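Local coordinates for protein 3-Hydroxyacyl-CoA dehydrogenase (Ralstonia eutropha H16, PDB 4PZC) that probably catalyses the NAD+-dependent oxidation of (S)-3-hydroxyacyl-CoA thioesters, such as (S)-3-hydroxybutyryl-CoA, to the corresponding 3-ketoacyl-CoA, at residues A[30-36]-A[74-80]; A[3-9]-A[83-89]. All blocks are in the same frame, centred on the assembly; numbering follows the deposited sequence.

Contact 1. Residues A[30-36]-A[74-80]; sequences VMVDISD and STSYDDL
Ser74 O is approached by the CA-H of Val32, the last residue of strand 28-32, and by the N-H of Asp33 just after it. The first is an almost straight CA-H...O contact (Val32 CA to Ser74 O 3.2 Å, 163° at the hydrogen), the second a weak hydrogen bond of 3.5 Å from Asp33 N to the same Ser74 O. Ser74 N gives another weak bond to Met31 O, so the loop runs on beside the strand just beyond the pairing of Met31 with Lys72. An ST turn then bends it: Ser76 N donates to Ser74 OG at 2.8 Å.

Next to these weak backbone bonds, Val32 splits its two methyls between partners. With CG1 anti to the backbone N (chi1 -167°), that methyl reaches the CD2 and CE2 side of the Tyr77 ring obliquely, while CG2 turns to Leu80 CD2, 3.7 Å off. Val30 CG1 touches the same Leu80 CD2, also at 3.7 Å, and meets Asp79 CB at 3.6 Å, the side chains of Val30 and Asp79 crossing at about a right angle. One face of the Tyr77 ring has Thr75 O 3.1 Å above its plane, displaced toward the rim, and the phenol oxygen comes near Ile34 CG2. Leu80 also packs on Val9 and Val108.

The Asp33 carboxylate is held at both oxygens. Its OD1 accepts from Ile34 N at 2.6 Å through the anti lone pair, its OD2 from Ala11 N, which fixes the group beside the glycine-rich turn. Asp33 binds NAD+ in this protein, and an acidic residue at the end of the second strand is the hallmark of NAD-binding Rossmann folds, where it typically holds the adenosine ribose.

Contact 2. Residues A[3-9]-A[83-89]; sequences IRTVGIV and TDIVIEA
Asp84 OD2 accepts the main-chain N-H of Thr5 in segment 3-9. This bond is nearly straight (Thr5 N to Asp84 OD2 2.6 Å, 168° at the hydrogen) but arrives from above the carboxylate plane; a second one, from Arg4 N to the same oxygen, is bent and very short in the model, its length doubtful. Asp84 N answers with a bond to Thr5 O in the carbonyl plane, so aspartate and threonine are clamped both ways. With CG anti to the carbonyl carbon and beside the backbone N (chi1 -52°), the carboxylate reaches across to the N-H groups of Arg4 and Thr5.

Parallel pairing follows: Gly7 N donates to Ile85 O, Ile87 N to Gly7 O (3.0 Å), Val9 N to Ile87 O (2.9 Å) and Ala89 N to Val9 O. Gly7 lies opposite Val86, their CA atoms 4.0 Å apart, with the Thr83 CG2 and Val86 CG1 methyls beside it. On the face of Val6, Ile85 CG2 sits 3.9 Å from Ile3 CG2 and 4.0 Å from Val6 CG2, with Ile87 CD1 reaching Val6 CG1 farther along.

Helix 13-23 covers that face through Ile18, against Ile8 and Ile87; helix 94-107 covers the other, over Val9 and Glu88. Glu88 is itself held by Lys97, Ser116 and the N-H groups of Ala90 and Thr91. At the strand start, the Thr5 N-H, perhaps supported by that of Arg4, would probably stabilise the Asp84 carboxylate in the ionised form.

From the N terminus the chain lays down strand 5-9, turns through helix 13-23 and returns as strand 28-32, which leads into segment 30-36. Helices 36-54 and 61-70 and the short strand 71-72 follow before 74-80 comes back to close contact 1. A few residues later 83-89 pairs with 3-9, so contact 2 closes a larger loop that encloses the smaller one. The two meet in the sheet, where Val30 O probably accepts from Ile8 N and Val32 N probably donates to Ile8 O, each at 2.8 Å. Contact 1 ties the loop after edge strand 71-72 to the end of strand 28-32, and contact 2 joins the neighbouring strands 5-9 and 85-88.

Contact 1. Residues A[30-36]-A[74-80]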
ATOM      1  N   VAL A  30      30.055 -20.371  -3.748  1.00 79.03           N
ATOM      2  CA  VAL A  30      31.342 -19.688  -3.914  1.00 85.04           C
ATOM      3  C   VAL A  30      31.101 -18.171  -3.786  1.00 84.29           C
ATOM      4  O   VAL A  30      30.507 -17.563  -4.684  1.00 86.38           O
ATOM      5  CB  VAL A  30      31.982 -20.024  -5.290  1.00 89.12           C
ATOM      6  CG1 VAL A  30      33.261 -19.232  -5.525  1.00 96.00           C
ATOM      7  CG2 VAL A  30      32.265 -21.513  -5.407  1.00 89.62           C
ATOM      8  N   MET A  31      31.542 -17.562  -2.683  1.00 77.78           N
ATOM      9  CA  MET A  31      31.237 -16.143  -2.426  1.00 77.20           C
ATOM     10  C   MET A  31      32.469 -15.257  -2.504  1.00 73.05           C
ATOM     11  O   MET A  31      33.248 -15.197  -1.558  1.00 77.28           O
ATOM     12  CB  MET A  31      30.574 -15.961  -1.059  1.00 79.36           C
ATOM     13  CG  MET A  31      29.872 -14.620  -0.907  1.00 82.39           C
ATOM     14  SD  MET A  31      30.105 -13.803   0.683  1.00 87.24           S
ATOM     15  CE  MET A  31      29.264 -14.919   1.790  1.00 87.19           C
ATOM     16  N   VAL A  32      32.611 -14.537  -3.614  1.00 69.05           N
ATOM     17  CA  VAL A  32      33.814 -13.750  -3.886  1.00 66.01           C
ATOM     18  C   VAL A  32      33.641 -12.308  -3.395  1.00 64.14           C
ATOM     19  O   VAL A  32      32.526 -11.858  -3.197  1.00 70.54           O
ATOM     20  CB  VAL A  32      34.156 -13.783  -5.391  1.00 66.70           C
ATOM     21  CG1 VAL A  32      35.564 -13.251  -5.638  1.00 72.63           C
ATOM     22  CG2 VAL A  32      34.043 -15.197  -5.939  1.00 63.06           C
ATOM     23  N   ASP A  33      34.743 -11.604  -3.164  1.00 63.78           N
ATOM     24  CA  ASP A  33      34.733 -10.152  -2.854  1.00 66.68           C
ATOM     25  C   ASP A  33      36.194  -9.681  -2.794  1.00 72.01           C
ATOM     26  O   ASP A  33      37.097 -10.500  -2.608  1.00 85.64           O
ATOM     27  CB  ASP A  33      33.987  -9.835  -1.535  1.00 66.43           C
ATOM     28  CG  ASP A  33      33.540  -8.362  -1.425  1.00 59.73           C
ATOM     29  OD1 ASP A  33      34.289  -7.462  -1.822  1.00 52.82           O
ATOM     30  OD2 ASP A  33      32.442  -8.090  -0.908  1.00 60.16           O
ATOM     31  N   ILE A  34      36.431  -8.378  -2.953  1.00 78.95           N
ATOM     32  CA  ILE A  34      37.795  -7.864  -3.214  1.00 81.91           C
ATOM     33  C   ILE A  34      38.846  -8.039  -2.106  1.00 82.40           C
ATOM     34  O   ILE A  34      40.018  -8.146  -2.433  1.00 83.44           O
ATOM     35  CB  ILE A  34      37.806  -6.389  -3.704  1.00 86.54           C
ATOM     36  CG1 ILE A  34      37.071  -5.463  -2.715  1.00 85.79           C
ATOM     37  CG2 ILE A  34      37.254  -6.299  -5.131  1.00 83.27           C
ATOM     38  CD1 ILE A  34      37.243  -3.988  -3.015  1.00 89.82           C
ATOM     39  N   SER A  35      38.466  -8.069  -0.826  1.00 86.28           N
ATOM     40  CA  SER A  35      39.440  -8.378   0.254  1.00 88.44           C
ATOM     41  C   SER A  35      39.104  -9.668   1.023  1.00 90.68           C
ATOM     42  O   SER A  35      38.017 -10.239   0.859  1.00 93.02           O
ATOM     43  CB  SER A  35      39.615  -7.182   1.226  1.00 85.13           C
ATOM     44  OG  SER A  35      38.423  -6.836   1.914  1.00 78.19           O
ATOM     45  N   ASP A  36      40.049 -10.139   1.839  1.00 88.55           N
ATOM     46  CA  ASP A  36      39.756 -11.224   2.792  1.00 86.85           C
ATOM     47  C   ASP A  36      39.001 -10.625   3.977  1.00 79.64           C
ATOM     48  O   ASP A  36      38.254 -11.318   4.664  1.00 78.27           O
ATOM     49  CB  ASP A  36      41.032 -11.961   3.255  1.00 89.18           C
ATOM     50  CG  ASP A  36      41.200 -13.340   2.597  1.00 88.87           C
ATOM     51  OD1 ASP A  36      41.218 -13.440   1.351  1.00 90.75           O
ATOM     52  OD2 ASP A  36      41.330 -14.335   3.336  1.00 88.72           O
ATOM     53  N   SER A  74      35.884 -17.010  -1.368  1.00 89.69           N
ATOM     54  CA  SER A  74      37.209 -16.763  -1.990  1.00 89.56           C
ATOM     55  C   SER A  74      37.439 -15.300  -2.420  1.00 82.48           C
ATOM     56  O   SER A  74      36.526 -14.490  -2.354  1.00 83.60           O
ATOM     57  CB  SER A  74      37.351 -17.666  -3.220  1.00 94.38           C
ATOM     58  OG  SER A  74      38.525 -17.382  -3.976  1.00 98.70           O
ATOM     59  N   THR A  75      38.667 -14.970  -2.830  1.00 77.07           N
ATOM     60  CA  THR A  75      38.953 -13.701  -3.538  1.00 83.43           C
ATOM     61  C   THR A  75      39.386 -13.941  -4.984  1.00 84.15           C
ATOM     62  O   THR A  75      39.612 -12.989  -5.733  1.00 81.59           O
ATOM     63  CB  THR A  75      40.045 -12.840  -2.843  1.00 84.97           C
ATOM     64  OG1 THR A  75      41.343 -13.416  -3.042  1.00 90.52           O
ATOM     65  CG2 THR A  75      39.788 -12.718  -1.353  1.00 85.27           C
ATOM     66  N   SER A  76      39.523 -15.211  -5.362  1.00 87.02           N
ATOM     67  CA  SER A  76      39.869 -15.579  -6.722  1.00 92.27           C
ATOM     68  C   SER A  76      38.564 -15.715  -7.448  1.00 89.69           C
ATOM     69  O   SER A  76      37.675 -16.449  -7.022  1.00 96.02           O
ATOM     70  CB  SER A  76      40.617 -16.910  -6.767  1.00 96.34           C
ATOM     71  OG  SER A  76      41.341 -17.117  -5.567  1.00107.34           O
ATOM     72  N   TYR A  77      38.458 -15.026  -8.562  1.00 87.99           N
ATOM     73  CA  TYR A  77      37.214 -14.980  -9.296  1.00 92.80           C
ATOM     74  C   TYR A  77      37.222 -16.124 -10.307  1.00 89.55           C
ATOM     75  O   TYR A  77      36.217 -16.376 -10.977  1.00 83.20           O
ATOM     76  CB  TYR A  77      37.041 -13.611  -9.948  1.00 98.30           C
ATOM     77  CG  TYR A  77      37.592 -12.505  -9.078  1.00111.66           C
ATOM     78  CD1 TYR A  77      38.967 -12.194  -9.098  1.00121.07           C
ATOM     79  CD2 TYR A  77      36.764 -11.783  -8.218  1.00113.52           C
ATOM     80  CE1 TYR A  77      39.496 -11.193  -8.299  1.00120.76           C
ATOM     81  CE2 TYR A  77      37.283 -10.776  -7.410  1.00123.59           C
ATOM     82  CZ  TYR A  77      38.651 -10.485  -7.456  1.00126.96           C
ATOM     83  OH  TYR A  77      39.186  -9.493  -6.666  1.00116.07           O
ATOM     84  N   ASP A  78      38.362 -16.817 -10.397  1.00 89.28           N
ATOM     85  CA  ASP A  78      38.446 -18.105 -11.091  1.00 86.94           C
ATOM     86  C   ASP A  78      37.654 -19.200 -10.362  1.00 81.35           C
ATOM     87  O   ASP A  78      37.265 -20.189 -10.984  1.00 76.96           O
ATOM     88  CB  ASP A  78      39.911 -18.527 -11.295  1.00 88.09           C
ATOM     89  CG  ASP A  78      40.565 -17.825 -12.486  1.00 96.43           C
ATOM     90  OD1 ASP A  78      40.384 -18.322 -13.625  1.00 95.94           O
ATOM     91  OD2 ASP A  78      41.259 -16.793 -12.287  1.00 90.40           O
ATOM     92  N   ASP A  79      37.374 -19.017  -9.069  1.00 78.22           N
ATOM     93  CA  ASP A  79      36.602 -20.015  -8.302  1.00 81.84           C
ATOM     94  C   ASP A  79      35.176 -20.165  -8.848  1.00 82.14           C
ATOM     95  O   ASP A  79      34.500 -21.168  -8.627  1.00 71.44           O
ATOM     96  CB  ASP A  79      36.617 -19.672  -6.800  1.00 79.46           C
ATOM     97  CG  ASP A  79      38.017 -19.846  -6.168  1.00 74.81           C
ATOM     98  OD1 ASP A  79      38.979 -20.108  -6.913  1.00 72.94           O
ATOM     99  OD2 ASP A  79      38.177 -19.718  -4.938  1.00 65.69           O
ATOM    100  N   LEU A  80      34.763 -19.170  -9.619  1.00 91.42           N
ATOM    101  CA  LEU A  80      33.471 -19.174 -10.292  1.00 94.52           C
ATOM    102  C   LEU A  80      33.397 -20.136 -11.487  1.00 92.66           C
ATOM    103  O   LEU A  80      32.331 -20.281 -12.089  1.00 90.16           O
ATOM    104  CB  LEU A  80      33.120 -17.741 -10.727  1.00 91.46           C
ATOM    105  CG  LEU A  80      33.145 -16.722  -9.573  1.00 87.92           C
ATOM    106  CD1 LEU A  80      32.790 -15.315 -10.035  1.00 86.91           C
ATOM    107  CD2 LEU A  80      32.225 -17.169  -8.446  1.00 84.05           C
TER

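Contact 2. Residues A[3-9]-A[83-89]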
ATOM      1  N   ILE A   3      21.664 -27.523 -10.833  1.00106.92           N
ATOM      2  CA  ILE A   3      22.368 -26.452 -10.114  1.00101.89           C
ATOM      3  C   ILE A   3      22.543 -26.848  -8.649  1.00 98.72           C
ATOM      4  O   ILE A   3      21.571 -26.863  -7.900  1.00 89.99           O
ATOM      5  CB  ILE A   3      21.601 -25.106 -10.139  1.00 99.80           C
ATOM      6  CG1 ILE A   3      21.546 -24.521 -11.550  1.00 91.71           C
ATOM      7  CG2 ILE A   3      22.262 -24.092  -9.208  1.00101.95           C
ATOM      8  CD1 ILE A   3      20.701 -23.269 -11.655  1.00 81.73           C
ATOM      9  N   ARG A   4      23.767 -27.177  -8.245  1.00 97.38           N
ATOM     10  CA  ARG A   4      24.078 -27.387  -6.822  1.00 98.91           C
ATOM     11  C   ARG A   4      25.161 -26.423  -6.278  1.00 89.17           C
ATOM     12  O   ARG A   4      25.398 -26.368  -5.061  1.00 83.20           O
ATOM     13  CB  ARG A   4      24.435 -28.867  -6.563  1.00106.26           C
ATOM     14  CG  ARG A   4      23.232 -29.738  -6.162  1.00108.62           C
ATOM     15  CD  ARG A   4      23.535 -31.240  -6.019  1.00110.78           C
ATOM     16  NE  ARG A   4      24.953 -31.566  -5.801  1.00110.58           N
ATOM     17  CZ  ARG A   4      25.599 -31.531  -4.632  1.00104.06           C
ATOM     18  NH1 ARG A   4      24.983 -31.179  -3.507  1.00106.70           N
ATOM     19  NH2 ARG A   4      26.885 -31.850  -4.585  1.00 95.82           N
ATOM     20  N   THR A   5      25.773 -25.638  -7.166  1.00 79.25           N
ATOM     21  CA  THR A   5      26.806 -24.684  -6.784  1.00 78.14           C
ATOM     22  C   THR A   5      26.579 -23.291  -7.376  1.00 74.74           C
ATOM     23  O   THR A   5      26.666 -23.115  -8.592  1.00 60.46           O
ATOM     24  CB  THR A   5      28.187 -25.162  -7.234  1.00 81.99           C
ATOM     25  OG1 THR A   5      28.392 -26.490  -6.759  1.00 86.32           O
ATOM     26  CG2 THR A   5      29.284 -24.247  -6.667  1.00 84.31           C
ATOM     27  N   VAL A   6      26.347 -22.314  -6.491  1.00 74.97           N
ATOM     28  CA  VAL A   6      25.998 -20.930  -6.852  1.00 77.47           C
ATOM     29  C   VAL A   6      27.111 -19.917  -6.573  1.00 78.82           C
ATOM     30  O   VAL A   6      27.470 -19.661  -5.409  1.00 63.27           O
ATOM     31  CB  VAL A   6      24.759 -20.457  -6.064  1.00 80.89           C
ATOM     32  CG1 VAL A   6      24.562 -18.946  -6.165  1.00 77.60           C
ATOM     33  CG2 VAL A   6      23.524 -21.198  -6.546  1.00 87.15           C
ATOM     34  N   GLY A   7      27.619 -19.317  -7.648  1.00 81.20           N
ATOM     35  CA  GLY A   7      28.499 -18.159  -7.543  1.00 82.28           C
ATOM     36  C   GLY A   7      27.785 -16.946  -6.951  1.00 82.48           C
ATOM     37  O   GLY A   7      26.601 -16.717  -7.216  1.00 71.66           O
ATOM     38  N   ILE A   8      28.505 -16.191  -6.120  1.00 81.43           N
ATOM     39  CA  ILE A   8      28.053 -14.883  -5.647  1.00 78.85           C
ATOM     40  C   ILE A   8      29.203 -13.895  -5.722  1.00 74.88           C
ATOM     41  O   ILE A   8      30.249 -14.138  -5.124  1.00 80.44           O
ATOM     42  CB  ILE A   8      27.582 -14.936  -4.191  1.00 75.98           C
ATOM     43  CG1 ILE A   8      26.374 -15.859  -4.085  1.00 77.49           C
ATOM     44  CG2 ILE A   8      27.237 -13.534  -3.688  1.00 80.06           C
ATOM     45  CD1 ILE A   8      25.755 -15.924  -2.707  1.00 75.87           C
ATOM     46  N   VAL A   9      29.017 -12.795  -6.444  1.00 64.59           N
ATOM     47  CA  VAL A   9      29.972 -11.697  -6.359  1.00 63.99           C
ATOM     48  C   VAL A   9      29.399 -10.657  -5.426  1.00 61.64           C
ATOM     49  O   VAL A   9      28.293 -10.172  -5.642  1.00 63.41           O
ATOM     50  CB  VAL A   9      30.298 -11.057  -7.727  1.00 64.26           C
ATOM     51  CG1 VAL A   9      31.139  -9.797  -7.548  1.00 66.39           C
ATOM     52  CG2 VAL A   9      31.044 -12.040  -8.618  1.00 63.81           C
ATOM     53  N   THR A  83      31.200 -23.291 -10.540  1.00 76.93           N
ATOM     54  CA  THR A  83      29.856 -22.854 -10.203  1.00 72.32           C
ATOM     55  C   THR A  83      28.894 -23.074 -11.349  1.00 72.62           C
ATOM     56  O   THR A  83      29.280 -22.969 -12.511  1.00 71.74           O
ATOM     57  CB  THR A  83      29.859 -21.358  -9.855  1.00 73.12           C
ATOM     58  OG1 THR A  83      30.382 -20.609 -10.954  1.00 65.00           O
ATOM     59  CG2 THR A  83      30.726 -21.101  -8.633  1.00 74.79           C
ATOM     60  N   ASP A  84      27.638 -23.367 -11.006  1.00 79.88           N
ATOM     61  CA  ASP A  84      26.554 -23.570 -11.987  1.00 81.35           C
ATOM     62  C   ASP A  84      26.015 -22.231 -12.506  1.00 79.52           C
ATOM     63  O   ASP A  84      25.590 -22.132 -13.649  1.00 82.60           O
ATOM     64  CB  ASP A  84      25.399 -24.387 -11.373  1.00 83.23           C
ATOM     65  CG  ASP A  84      25.872 -25.696 -10.717  1.00 88.07           C
ATOM     66  OD1 ASP A  84      26.806 -26.347 -11.232  1.00 82.31           O
ATOM     67  OD2 ASP A  84      25.306 -26.076  -9.670  1.00 88.06           O
ATOM     68  N   ILE A  85      26.057 -21.205 -11.660  1.00 81.96           N
ATOM     69  CA  ILE A  85      25.471 -19.895 -11.953  1.00 80.81           C
ATOM     70  C   ILE A  85      26.061 -18.830 -11.012  1.00 81.02           C
ATOM     71  O   ILE A  85      26.414 -19.132  -9.859  1.00 79.67           O
ATOM     72  CB  ILE A  85      23.940 -19.939 -11.769  1.00 79.88           C
ATOM     73  CG1 ILE A  85      23.348 -18.528 -11.686  1.00 86.44           C
ATOM     74  CG2 ILE A  85      23.581 -20.686 -10.489  1.00 80.00           C
ATOM     75  CD1 ILE A  85      21.840 -18.482 -11.788  1.00 92.88           C
ATOM     76  N   VAL A  86      26.141 -17.589 -11.497  1.00 72.30           N
ATOM     77  CA  VAL A  86      26.735 -16.493 -10.736  1.00 70.68           C
ATOM     78  C   VAL A  86      25.792 -15.287 -10.565  1.00 70.37           C
ATOM     79  O   VAL A  86      25.231 -14.768 -11.537  1.00 68.85           O
ATOM     80  CB  VAL A  86      28.036 -16.019 -11.404  1.00 74.53           C
ATOM     81  CG1 VAL A  86      28.892 -15.232 -10.413  1.00 74.67           C
ATOM     82  CG2 VAL A  86      28.815 -17.213 -11.948  1.00 79.23           C
ATOM     83  N   ILE A  87      25.655 -14.838  -9.318  1.00 65.14           N
ATOM     84  CA  ILE A  87      24.781 -13.741  -8.960  1.00 63.45           C
ATOM     85  C   ILE A  87      25.661 -12.587  -8.562  1.00 63.06           C
ATOM     86  O   ILE A  87      26.271 -12.613  -7.483  1.00 62.63           O
ATOM     87  CB  ILE A  87      23.896 -14.078  -7.741  1.00 67.27           C
ATOM     88  CG1 ILE A  87      22.902 -15.196  -8.070  1.00 66.81           C
ATOM     89  CG2 ILE A  87      23.146 -12.835  -7.261  1.00 70.18           C
ATOM     90  CD1 ILE A  87      22.257 -15.804  -6.842  1.00 65.80           C
ATOM     91  N   GLU A  88      25.737 -11.578  -9.426  1.00 61.66           N
ATOM     92  CA  GLU A  88      26.436 -10.367  -9.065  1.00 54.76           C
ATOM     93  C   GLU A  88      25.506  -9.628  -8.141  1.00 51.36           C
ATOM     94  O   GLU A  88      24.332  -9.438  -8.445  1.00 45.19           O
ATOM     95  CB  GLU A  88      26.821  -9.517 -10.275  1.00 55.77           C
ATOM     96  CG  GLU A  88      27.498  -8.199  -9.881  1.00 52.38           C
ATOM     97  CD  GLU A  88      26.501  -7.159  -9.445  1.00 51.31           C
ATOM     98  OE1 GLU A  88      25.726  -6.744 -10.321  1.00 53.54           O
ATOM     99  OE2 GLU A  88      26.459  -6.792  -8.242  1.00 50.00           O
ATOM    100  N   ALA A  89      26.063  -9.222  -7.007  1.00 50.81           N
ATOM    101  CA  ALA A  89      25.295  -8.666  -5.914  1.00 50.21           C
ATOM    102  C   ALA A  89      26.181  -7.666  -5.179  1.00 52.71           C
ATOM    103  O   ALA A  89      26.141  -7.539  -3.957  1.00 55.87           O
ATOM    104  CB  ALA A  89      24.845  -9.790  -4.989  1.00 45.87           C
TER